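Local coordinates for protein erythromycin dehydratase (Saccharopolyspora erythraea, PDB 3EL6) that probably catalyses the dehydration of a beta-hydroxyacyl polyketide intermediate during erythromycin biosynthesis, as a dehydratase domain of 6-deoxyerythronolide B synthase, at residues A[82-87]-A[221-226]. Residues are numbered along the deposited sequence; the frame is centred on the assembly and turned at random.
Sequences LVDLAL and EGYAFH
A chi1 of 163° turns the Asp-84 carboxylate away from its own main-chain N and out from helix 79-93, so that it reaches the bend of loop 221-226; Tyr-223, whose CG is turned beside its backbone N, brings its ring against the other oxygen. OD1 takes two consecutive backbone N-H groups. The bond from Phe-225 N is nearly straight (166°), 2.8 Å from N to OD1, and meets the carboxylate on its anti side, 29° out of plane; that from Ala-224 N to OD1 is equally short but bent and weak. OD2 lies 3.3 Å from Tyr-223 CD1, at the ring edge and near the ring plane, with carboxylate and ring planes steeply inclined to each other. OD2 also hydrogen-bonds His-37 NE2, and the His-37 ring packs edge-to-face with Tyr-223, so both carboxylate oxygens of this buried acid have polar partners.

The fold is a double hotdog, and here the carboxylate ties helix 79-93 to the loop leading into helix 227-235. That second helix starts at once: His-226 is its N-cap, with ND1 bonded to Val-228 N. One helical turn beyond Asp-84, Leu-87 lays its CB against Ala-224 CB at 3.9 Å, while the Phe-225 ring leads away from residues 82-87 to pack on Leu-230, Val-233 and Leu-259.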
ATOM      1  N   LEU A  82     -12.018  -1.212  15.620  1.00 18.12           N
ATOM      2  CA  LEU A  82     -11.311  -0.280  14.715  1.00 18.50           C
ATOM      3  C   LEU A  82     -10.280   0.487  15.503  1.00 18.48           C
ATOM      4  O   LEU A  82      -9.224   0.815  14.976  1.00 17.94           O
ATOM      5  CB  LEU A  82     -12.298   0.671  14.040  1.00 19.87           C
ATOM      6  CG  LEU A  82     -13.367  -0.075  13.212  1.00 21.66           C
ATOM      7  CD1 LEU A  82     -14.202   0.935  12.318  1.00 27.19           C
ATOM      8  CD2 LEU A  82     -12.795  -1.265  12.405  1.00 24.86           C
ATOM      9  N   VAL A  83     -10.567   0.820  16.769  1.00 18.17           N
ATOM     10  CA  VAL A  83      -9.580   1.570  17.580  1.00 17.64           C
ATOM     11  C   VAL A  83      -8.350   0.677  17.841  1.00 17.93           C
ATOM     12  O   VAL A  83      -7.185   1.088  17.703  1.00 16.14           O
ATOM     13  CB  VAL A  83     -10.211   2.046  18.931  1.00 16.17           C
ATOM     14  CG1 VAL A  83      -9.126   2.613  19.958  1.00 18.83           C
ATOM     15  CG2 VAL A  83     -11.341   3.036  18.654  1.00 18.92           C
ATOM     16  N   ASP A  84      -8.579  -0.581  18.200  1.00 17.15           N
ATOM     17  CA  ASP A  84      -7.442  -1.487  18.472  1.00 17.76           C
ATOM     18  C   ASP A  84      -6.643  -1.693  17.189  1.00 18.34           C
ATOM     19  O   ASP A  84      -5.431  -1.643  17.181  1.00 18.13           O
ATOM     20  CB  ASP A  84      -7.983  -2.859  19.018  1.00 18.34           C
ATOM     21  CG  ASP A  84      -6.929  -3.960  18.912  1.00 23.35           C
ATOM     22  OD1 ASP A  84      -5.845  -3.847  19.557  1.00 22.92           O
ATOM     23  OD2 ASP A  84      -7.143  -4.900  18.108  1.00 30.20           O
ATOM     24  N   LEU A  85      -7.338  -1.844  16.062  1.00 17.61           N
ATOM     25  CA  LEU A  85      -6.589  -2.068  14.801  1.00 17.49           C
ATOM     26  C   LEU A  85      -5.747  -0.818  14.477  1.00 17.37           C
ATOM     27  O   LEU A  85      -4.641  -0.933  14.020  1.00 16.39           O
ATOM     28  CB  LEU A  85      -7.584  -2.342  13.660  1.00 18.12           C
ATOM     29  CG  LEU A  85      -8.023  -3.832  13.591  1.00 19.07           C
ATOM     30  CD1 LEU A  85      -9.186  -3.873  12.653  1.00 23.54           C
ATOM     31  CD2 LEU A  85      -6.920  -4.756  13.130  1.00 19.83           C
ATOM     32  N   ALA A  86      -6.292   0.362  14.727  1.00 16.97           N
ATOM     33  CA  ALA A  86      -5.548   1.606  14.444  1.00 16.89           C
ATOM     34  C   ALA A  86      -4.346   1.764  15.364  1.00 16.45           C
ATOM     35  O   ALA A  86      -3.311   2.231  14.935  1.00 16.91           O
ATOM     36  CB  ALA A  86      -6.501   2.842  14.589  1.00 16.37           C
ATOM     37  N   LEU A  87      -4.461   1.367  16.626  1.00 15.91           N
ATOM     38  CA  LEU A  87      -3.310   1.359  17.527  1.00 15.12           C
ATOM     39  C   LEU A  87      -2.227   0.379  17.051  1.00 16.99           C
ATOM     40  O   LEU A  87      -1.026   0.645  17.205  1.00 17.42           O
ATOM     41  CB  LEU A  87      -3.792   0.988  18.967  1.00 16.47           C
ATOM     42  CG  LEU A  87      -4.620   2.090  19.651  1.00 18.88           C
ATOM     43  CD1 LEU A  87      -5.303   1.477  20.926  1.00 19.15           C
ATOM     44  CD2 LEU A  87      -3.676   3.267  20.100  1.00 20.72           C
ATOM     45  N   GLU A 221      -3.310 -13.869  21.544  1.00 48.41           N
ATOM     46  CA  GLU A 221      -2.394 -12.785  21.819  1.00 46.22           C
ATOM     47  C   GLU A 221      -2.230 -11.972  20.520  1.00 42.70           C
ATOM     48  O   GLU A 221      -2.550 -12.424  19.396  1.00 41.14           O
ATOM     49  CB  GLU A 221      -1.045 -13.291  22.375  1.00 48.07           C
ATOM     50  CG  GLU A 221       0.014 -12.157  22.796  1.00 52.37           C
ATOM     51  CD  GLU A 221      -0.512 -10.997  23.741  1.00 55.74           C
ATOM     52  OE1 GLU A 221      -1.235 -10.085  23.280  1.00 55.79           O
ATOM     53  OE2 GLU A 221      -0.130 -10.969  24.933  1.00 57.80           O
ATOM     54  N   GLY A 222      -1.712 -10.779  20.667  1.00 38.11           N
ATOM     55  CA  GLY A 222      -1.341 -10.052  19.481  1.00 34.88           C
ATOM     56  C   GLY A 222      -2.208  -8.840  19.292  1.00 30.48           C
ATOM     57  O   GLY A 222      -1.871  -8.000  18.467  1.00 31.51           O
ATOM     58  N   TYR A 223      -3.266  -8.695  20.089  1.00 28.03           N
ATOM     59  CA  TYR A 223      -4.016  -7.418  20.070  1.00 26.10           C
ATOM     60  C   TYR A 223      -3.181  -6.297  20.699  1.00 26.40           C
ATOM     61  O   TYR A 223      -2.349  -6.563  21.575  1.00 25.94           O
ATOM     62  CB  TYR A 223      -5.363  -7.482  20.788  1.00 25.87           C
ATOM     63  CG  TYR A 223      -6.360  -8.410  20.153  1.00 23.62           C
ATOM     64  CD1 TYR A 223      -7.063  -8.025  19.038  1.00 23.42           C
ATOM     65  CD2 TYR A 223      -6.608  -9.674  20.686  1.00 25.50           C
ATOM     66  CE1 TYR A 223      -7.988  -8.859  18.429  1.00 26.43           C
ATOM     67  CE2 TYR A 223      -7.545 -10.522  20.070  1.00 25.93           C
ATOM     68  CZ  TYR A 223      -8.213 -10.098  18.966  1.00 28.07           C
ATOM     69  OH  TYR A 223      -9.142 -10.912  18.374  1.00 31.41           O
ATOM     70  N   ALA A 224      -3.426  -5.049  20.283  1.00 25.88           N
ATOM     71  CA  ALA A 224      -2.737  -3.919  20.909  1.00 25.27           C
ATOM     72  C   ALA A 224      -3.436  -3.672  22.214  1.00 24.97           C
ATOM     73  O   ALA A 224      -2.785  -3.606  23.244  1.00 24.49           O
ATOM     74  CB  ALA A 224      -2.793  -2.662  20.021  1.00 26.02           C
ATOM     75  N   PHE A 225      -4.762  -3.584  22.174  1.00 23.65           N
ATOM     76  CA  PHE A 225      -5.630  -3.555  23.380  1.00 24.86           C
ATOM     77  C   PHE A 225      -6.854  -4.403  22.976  1.00 24.48           C
ATOM     78  O   PHE A 225      -7.667  -3.974  22.163  1.00 24.47           O
ATOM     79  CB  PHE A 225      -6.125  -2.133  23.678  1.00 23.64           C
ATOM     80  CG  PHE A 225      -6.741  -1.955  25.085  1.00 28.45           C
ATOM     81  CD1 PHE A 225      -6.195  -1.028  25.976  1.00 30.35           C
ATOM     82  CD2 PHE A 225      -7.862  -2.699  25.491  1.00 24.81           C
ATOM     83  CE1 PHE A 225      -6.753  -0.841  27.276  1.00 29.05           C
ATOM     84  CE2 PHE A 225      -8.446  -2.524  26.765  1.00 27.67           C
ATOM     85  CZ  PHE A 225      -7.888  -1.617  27.671  1.00 25.68           C
ATOM     86  N   HIS A 226      -6.978  -5.600  23.528  1.00 23.26           N
ATOM     87  CA  HIS A 226      -8.102  -6.494  23.145  1.00 20.32           C
ATOM     88  C   HIS A 226      -9.410  -5.770  22.970  1.00 19.44           C
ATOM     89  O   HIS A 226      -9.904  -5.094  23.898  1.00 21.25           O
ATOM     90  CB  HIS A 226      -8.271  -7.617  24.226  1.00 21.40           C
ATOM     91  CG  HIS A 226      -9.068  -8.782  23.720  1.00 20.94           C
ATOM     92  ND1 HIS A 226     -10.364  -8.661  23.319  1.00 24.67           N
ATOM     93  CD2 HIS A 226      -8.700 -10.067  23.447  1.00 25.11           C
ATOM     94  CE1 HIS A 226     -10.801  -9.830  22.868  1.00 26.14           C
ATOM     95  NE2 HIS A 226      -9.804 -10.703  22.944  1.00 25.09           N
TER